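Local atomic coordinates of glycoside Hydrolase (Bacteroides uniformis, PDB entry 5T9X), a protein that probably hydrolyses agarose-type galactans as a family 16 glycoside hydrolase of an intestinal bacterium's agarose-degrading pathway. Residues T149-Y160 against L293-M303. Sequence-based numbering, arbitrary orientation.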
ATOM      1  N   THR A 149      -9.649 -11.375   3.274  1.00 24.62           N
ATOM      2  CA  THR A 149      -8.312 -10.909   3.556  1.00 23.54           C
ATOM      3  C   THR A 149      -8.387  -9.808   4.594  1.00 21.91           C
ATOM      4  O   THR A 149      -9.387  -9.719   5.320  1.00 23.38           O
ATOM      5  CB  THR A 149      -7.584 -10.500   2.264  1.00 25.37           C
ATOM      6  OG1 THR A 149      -6.196 -10.318   2.537  1.00 24.44           O
ATOM      7  CG2 THR A 149      -8.166  -9.224   1.669  1.00 26.63           C
ATOM      8  N   GLY A 150      -7.355  -8.989   4.712  1.00 20.42           N
ATOM      9  CA  GLY A 150      -7.321  -7.967   5.763  1.00 20.33           C
ATOM     10  C   GLY A 150      -6.958  -6.559   5.334  1.00 19.57           C
ATOM     11  O   GLY A 150      -6.368  -6.362   4.293  1.00 20.11           O
ATOM     12  N   CYS A 151      -7.315  -5.594   6.173  1.00 19.65           N
ATOM     13  CA  CYS A 151      -7.023  -4.192   5.952  1.00 19.75           C
ATOM     14  C   CYS A 151      -6.760  -3.495   7.280  1.00 19.83           C
ATOM     15  O   CYS A 151      -7.463  -3.729   8.257  1.00 20.46           O
ATOM     16  CB  CYS A 151      -8.207  -3.532   5.265  1.00 19.66           C
ATOM     17  SG  CYS A 151      -7.876  -1.877   4.644  1.00 20.86           S
ATOM     18  N   VAL A 152      -5.764  -2.622   7.292  1.00 19.74           N
ATOM     19  CA  VAL A 152      -5.358  -1.877   8.473  1.00 19.08           C
ATOM     20  C   VAL A 152      -5.362  -0.387   8.140  1.00 19.04           C
ATOM     21  O   VAL A 152      -5.003   0.025   7.033  1.00 17.13           O
ATOM     22  CB  VAL A 152      -3.952  -2.349   8.873  1.00 20.08           C
ATOM     23  CG1 VAL A 152      -3.249  -1.400   9.820  1.00 20.86           C
ATOM     24  CG2 VAL A 152      -4.042  -3.732   9.497  1.00 20.81           C
ATOM     25  N   THR A 153      -5.752   0.419   9.122  1.00 19.74           N
ATOM     26  CA  THR A 153      -5.780   1.872   9.000  1.00 20.47           C
ATOM     27  C   THR A 153      -5.137   2.498  10.215  1.00 21.06           C
ATOM     28  O   THR A 153      -5.404   2.080  11.350  1.00 21.64           O
ATOM     29  CB  THR A 153      -7.234   2.408   8.931  1.00 20.70           C
ATOM     30  OG1 THR A 153      -7.921   1.770   7.855  1.00 21.52           O
ATOM     31  CG2 THR A 153      -7.260   3.937   8.693  1.00 20.98           C
ATOM     32  N   SER A 154      -4.359   3.554   9.982  1.00 20.96           N
ATOM     33  CA  SER A 154      -3.730   4.294  11.068  1.00 21.22           C
ATOM     34  C   SER A 154      -4.750   5.030  11.941  1.00 22.43           C
ATOM     35  O   SER A 154      -5.851   5.355  11.493  1.00 21.35           O
ATOM     36  CB  SER A 154      -2.752   5.309  10.503  1.00 20.38           C
ATOM     37  OG  SER A 154      -3.455   6.301   9.799  1.00 20.28           O
ATOM     38  N   LYS A 155      -4.374   5.300  13.185  1.00 25.19           N
ATOM     39  CA  LYS A 155      -5.248   6.057  14.093  1.00 27.59           C
ATOM     40  C   LYS A 155      -5.053   7.540  13.940  1.00 26.82           C
ATOM     41  O   LYS A 155      -5.969   8.270  14.225  1.00 28.08           O
ATOM     42  CB  LYS A 155      -5.114   5.623  15.568  1.00 29.49           C
ATOM     43  CG  LYS A 155      -5.934   4.379  15.877  1.00 31.90           C
ATOM     44  CD  LYS A 155      -6.188   4.130  17.359  1.00 34.81           C
ATOM     45  CE  LYS A 155      -7.526   3.396  17.526  1.00 39.27           C
ATOM     46  NZ  LYS A 155      -7.686   2.633  18.797  1.00 41.45           N
ATOM     47  N   THR A 156      -3.880   7.980  13.481  1.00 28.20           N
ATOM     48  CA  THR A 156      -3.625   9.394  13.188  1.00 28.36           C
ATOM     49  C   THR A 156      -3.296   9.595  11.706  1.00 27.77           C
ATOM     50  O   THR A 156      -3.062   8.644  10.982  1.00 25.98           O
ATOM     51  CB  THR A 156      -2.479   9.971  14.072  1.00 31.05           C
ATOM     52  OG1 THR A 156      -1.221   9.389  13.704  1.00 33.09           O
ATOM     53  CG2 THR A 156      -2.761   9.742  15.578  1.00 30.58           C
ATOM     54  N   ARG A 157      -3.257  10.853  11.274  1.00 27.62           N
ATOM     55  CA  ARG A 157      -3.045  11.181   9.874  1.00 26.83           C
ATOM     56  C   ARG A 157      -1.756  11.883   9.656  1.00 23.40           C
ATOM     57  O   ARG A 157      -1.191  12.397  10.573  1.00 25.49           O
ATOM     58  CB  ARG A 157      -4.177  12.048   9.376  1.00 29.11           C
ATOM     59  CG  ARG A 157      -5.502  11.338   9.530  1.00 32.17           C
ATOM     60  CD  ARG A 157      -6.555  11.941   8.634  1.00 35.31           C
ATOM     61  NE  ARG A 157      -7.614  12.590   9.404  1.00 41.77           N
ATOM     62  CZ  ARG A 157      -8.716  11.984   9.871  1.00 42.88           C
ATOM     63  NH1 ARG A 157      -8.957  10.662   9.701  1.00 39.17           N
ATOM     64  NH2 ARG A 157      -9.584  12.725  10.535  1.00 42.65           N
ATOM     65  N   VAL A 158      -1.296  11.872   8.419  1.00 21.89           N
ATOM     66  CA  VAL A 158      -0.085  12.559   8.020  1.00 20.71           C
ATOM     67  C   VAL A 158      -0.434  13.570   6.953  1.00 19.56           C
ATOM     68  O   VAL A 158      -1.471  13.461   6.293  1.00 19.41           O
ATOM     69  CB  VAL A 158       1.023  11.597   7.548  1.00 20.75           C
ATOM     70  CG1 VAL A 158       1.340  10.619   8.659  1.00 21.82           C
ATOM     71  CG2 VAL A 158       0.657  10.830   6.293  1.00 21.03           C
ATOM     72  N   VAL A 159       0.420  14.571   6.825  1.00 18.43           N
ATOM     73  CA  VAL A 159       0.300  15.567   5.802  1.00 18.67           C
ATOM     74  C   VAL A 159       1.684  16.046   5.481  1.00 17.90           C
ATOM     75  O   VAL A 159       2.586  15.913   6.301  1.00 18.37           O
ATOM     76  CB  VAL A 159      -0.608  16.741   6.252  1.00 20.40           C
ATOM     77  CG1 VAL A 159       0.077  17.648   7.289  1.00 20.20           C
ATOM     78  CG2 VAL A 159      -1.056  17.563   5.032  1.00 21.32           C
ATOM     79  N   TYR A 160       1.845  16.610   4.297  1.00 17.80           N
ATOM     80  CA  TYR A 160       3.130  17.127   3.848  1.00 17.91           C
ATOM     81  C   TYR A 160       3.640  18.209   4.822  1.00 17.39           C
ATOM     82  O   TYR A 160       2.806  18.885   5.415  1.00 16.17           O
ATOM     83  CB  TYR A 160       2.999  17.706   2.419  1.00 18.28           C
ATOM     84  CG  TYR A 160       2.317  19.071   2.334  1.00 18.15           C
ATOM     85  CD1 TYR A 160       3.057  20.241   2.483  1.00 18.88           C
ATOM     86  CD2 TYR A 160       0.954  19.189   2.130  1.00 17.54           C
ATOM     87  CE1 TYR A 160       2.456  21.480   2.439  1.00 19.02           C
ATOM     88  CE2 TYR A 160       0.348  20.436   2.070  1.00 17.91           C
ATOM     89  CZ  TYR A 160       1.107  21.570   2.252  1.00 18.12           C
ATOM     90  OH  TYR A 160       0.560  22.803   2.193  1.00 18.21           O
ATOM     91  N   LEU A 293      -2.017  17.853  -3.930  1.00 17.10           N
ATOM     92  CA  LEU A 293      -2.106  16.879  -2.854  1.00 18.27           C
ATOM     93  C   LEU A 293      -1.889  17.592  -1.524  1.00 18.73           C
ATOM     94  O   LEU A 293      -0.762  17.753  -1.068  1.00 17.67           O
ATOM     95  CB  LEU A 293      -1.070  15.770  -3.020  1.00 18.92           C
ATOM     96  CG  LEU A 293      -1.279  14.889  -4.264  1.00 19.18           C
ATOM     97  CD1 LEU A 293      -0.028  14.058  -4.569  1.00 18.90           C
ATOM     98  CD2 LEU A 293      -2.500  14.009  -4.084  1.00 19.40           C
ATOM     99  N   SER A 294      -2.997  17.985  -0.911  1.00 19.08           N
ATOM    100  CA  SER A 294      -3.004  18.924   0.179  1.00 20.45           C
ATOM    101  C   SER A 294      -3.744  18.434   1.406  1.00 20.98           C
ATOM    102  O   SER A 294      -3.657  19.053   2.445  1.00 22.55           O
ATOM    103  CB  SER A 294      -3.670  20.208  -0.312  1.00 20.50           C
ATOM    104  OG  SER A 294      -4.986  19.916  -0.809  1.00 21.58           O
ATOM    105  N   LYS A 295      -4.490  17.354   1.315  1.00 22.43           N
ATOM    106  CA  LYS A 295      -5.379  16.977   2.430  1.00 24.12           C
ATOM    107  C   LYS A 295      -4.684  15.923   3.230  1.00 24.66           C
ATOM    108  O   LYS A 295      -3.984  15.096   2.668  1.00 26.46           O
ATOM    109  CB  LYS A 295      -6.701  16.435   1.912  1.00 23.82           C
ATOM    110  CG  LYS A 295      -7.459  17.464   1.123  1.00 23.98           C
ATOM    111  CD  LYS A 295      -8.752  16.878   0.649  1.00 25.54           C
ATOM    112  CE  LYS A 295      -9.510  17.824  -0.279  1.00 26.37           C
ATOM    113  NZ  LYS A 295     -10.733  17.140  -0.810  1.00 26.68           N
ATOM    114  N   GLU A 296      -4.856  15.946   4.532  1.00 25.06           N
ATOM    115  CA  GLU A 296      -4.183  14.971   5.369  1.00 27.05           C
ATOM    116  C   GLU A 296      -4.738  13.559   5.127  1.00 24.68           C
ATOM    117  O   GLU A 296      -5.903  13.387   4.771  1.00 23.93           O
ATOM    118  CB  GLU A 296      -4.226  15.392   6.854  1.00 31.00           C
ATOM    119  CG  GLU A 296      -5.602  15.544   7.482  1.00 35.31           C
ATOM    120  CD  GLU A 296      -5.543  15.903   8.966  1.00 40.26           C
ATOM    121  OE1 GLU A 296      -4.654  16.726   9.336  1.00 42.50           O
ATOM    122  OE2 GLU A 296      -6.400  15.371   9.748  1.00 42.52           O
ATOM    123  N   MET A 297      -3.899  12.547   5.290  1.00 23.09           N
ATOM    124  CA  MET A 297      -4.298  11.199   4.918  1.00 23.16           C
ATOM    125  C   MET A 297      -4.090  10.154   6.020  1.00 23.32           C
ATOM    126  O   MET A 297      -3.166  10.237   6.829  1.00 21.17           O
ATOM    127  CB  MET A 297      -3.544  10.776   3.658  1.00 22.92           C
ATOM    128  CG  MET A 297      -3.824  11.625   2.435  1.00 22.04           C
ATOM    129  SD  MET A 297      -2.803  11.123   1.045  1.00 22.73           S
ATOM    130  CE  MET A 297      -3.053  12.489  -0.089  1.00 23.69           C
ATOM    131  N   ASP A 298      -5.004   9.183   6.026  1.00 23.97           N
ATOM    132  CA  ASP A 298      -4.871   7.958   6.783  1.00 24.39           C
ATOM    133  C   ASP A 298      -3.866   7.088   6.061  1.00 24.23           C
ATOM    134  O   ASP A 298      -3.795   7.109   4.825  1.00 23.63           O
ATOM    135  CB  ASP A 298      -6.200   7.218   6.824  1.00 26.12           C
ATOM    136  CG  ASP A 298      -7.289   8.005   7.527  1.00 29.22           C
ATOM    137  OD1 ASP A 298      -6.965   8.666   8.530  1.00 31.32           O
ATOM    138  OD2 ASP A 298      -8.472   7.958   7.102  1.00 32.58           O
ATOM    139  N   ILE A 299      -3.095   6.313   6.818  1.00 22.38           N
ATOM    140  CA  ILE A 299      -2.231   5.325   6.218  1.00 21.39           C
ATOM    141  C   ILE A 299      -2.953   3.997   6.204  1.00 21.93           C
ATOM    142  O   ILE A 299      -3.565   3.591   7.200  1.00 22.87           O
ATOM    143  CB  ILE A 299      -0.903   5.239   6.954  1.00 21.41           C
ATOM    144  CG1 ILE A 299      -0.085   6.493   6.651  1.00 21.27           C
ATOM    145  CG2 ILE A 299      -0.122   4.003   6.536  1.00 20.93           C
ATOM    146  CD1 ILE A 299       0.983   6.732   7.684  1.00 21.88           C
ATOM    147  N   ILE A 300      -2.886   3.313   5.068  1.00 21.26           N
ATOM    148  CA  ILE A 300      -3.578   2.046   4.906  1.00 21.48           C
ATOM    149  C   ILE A 300      -2.604   0.948   4.462  1.00 21.70           C
ATOM    150  O   ILE A 300      -1.759   1.161   3.600  1.00 22.80           O
ATOM    151  CB  ILE A 300      -4.766   2.174   3.920  1.00 21.70           C
ATOM    152  CG1 ILE A 300      -5.673   3.334   4.334  1.00 21.86           C
ATOM    153  CG2 ILE A 300      -5.607   0.888   3.873  1.00 20.75           C
ATOM    154  CD1 ILE A 300      -6.810   3.553   3.380  1.00 22.86           C
ATOM    155  N   ILE A 301      -2.718  -0.218   5.084  1.00 21.72           N
ATOM    156  CA  ILE A 301      -1.941  -1.367   4.709  1.00 23.15           C
ATOM    157  C   ILE A 301      -2.959  -2.464   4.488  1.00 23.63           C
ATOM    158  O   ILE A 301      -3.755  -2.739   5.403  1.00 25.47           O
ATOM    159  CB  ILE A 301      -0.966  -1.777   5.843  1.00 24.20           C
ATOM    160  CG1 ILE A 301      -0.078  -0.603   6.257  1.00 25.46           C
ATOM    161  CG2 ILE A 301      -0.095  -2.951   5.409  1.00 24.88           C
ATOM    162  CD1 ILE A 301       0.751  -0.855   7.502  1.00 26.63           C
ATOM    163  N   ASN A 302      -2.949  -3.105   3.318  1.00 22.83           N
ATOM    164  CA  ASN A 302      -3.881  -4.213   3.099  1.00 22.84           C
ATOM    165  C   ASN A 302      -3.464  -5.212   2.040  1.00 21.80           C
ATOM    166  O   ASN A 302      -2.433  -5.052   1.385  1.00 20.51           O
ATOM    167  CB  ASN A 302      -5.264  -3.637   2.773  1.00 24.57           C
ATOM    168  CG  ASN A 302      -5.347  -2.966   1.395  1.00 26.58           C
ATOM    169  OD1 ASN A 302      -4.608  -3.275   0.488  1.00 28.44           O
ATOM    170  ND2 ASN A 302      -6.324  -2.091   1.230  1.00 29.98           N
ATOM    171  N   MET A 303      -4.289  -6.235   1.852  1.00 22.94           N
ATOM    172  CA  MET A 303      -4.327  -6.915   0.562  1.00 24.37           C
ATOM    173  C   MET A 303      -5.701  -6.779  -0.105  1.00 24.74           C
ATOM    174  O   MET A 303      -6.707  -6.571   0.560  1.00 24.61           O
ATOM    175  CB  MET A 303      -3.940  -8.371   0.688  1.00 25.25           C
ATOM    176  CG  MET A 303      -2.592  -8.661   1.331  1.00 26.58           C
ATOM    177  SD  MET A 303      -2.324 -10.457   1.600  1.00 28.31           S
ATOM    178  CE  MET A 303      -1.853 -10.919  -0.050  1.00 26.94           C
TER
HETATM  179  O   HOH W   1      -6.269   7.929  10.748  1.00 37.15           O
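Ser-154 and Ile-299 meet where the chain of 149-160 loops away from strand 298-303. Up to there strands 151-154 and 298-303 run antiparallel, their axes at 172°; beyond the loop a second ladder, Val-158 with Met-297, resumes with the register shifted by two. Ser-154 OG fills the hollow: with chi1 67° it sits between its own N and carbonyl carbon. It accepts from Ile-299 N at 3.0 Å (167° at the hydrogen) and donates to Thr-156 O at 2.7 Å. With an alanine here, Ile-299 N and Thr-156 O would both lose their serine partner, and the loop would probably be less firmly held to the strand. On one sheet face, Cys-151 SG lies 3.7 Å from both Ile-300 CG2 and Asn-302 CB, with Trp-108 packed against Cys-151 and Asn-302. Past the loop, Val-158 CG1 meets Ile-299 CD1 at 4.0 Å, the side chains crossing at about a right angle and both also touching Ile-336 of strand 329-341. Arg-157, bent at chi3, uses the edge of its guanidinium: NE meets Glu-296 OE2 from the anti side, somewhat out of the carboxylate plane, and NH1 the syn lone pair of Asp-298 OD1, each at 3.1 Å. Both carboxylates are turned roughly halfway to perpendicular. Main-chain bonds thus set the register of this beta-sandwich sheet on each side, the Ser-154 hydroxyl replaces a backbone acceptor at the break, and the salt-bridge network ties exposed Arg-157 beside it.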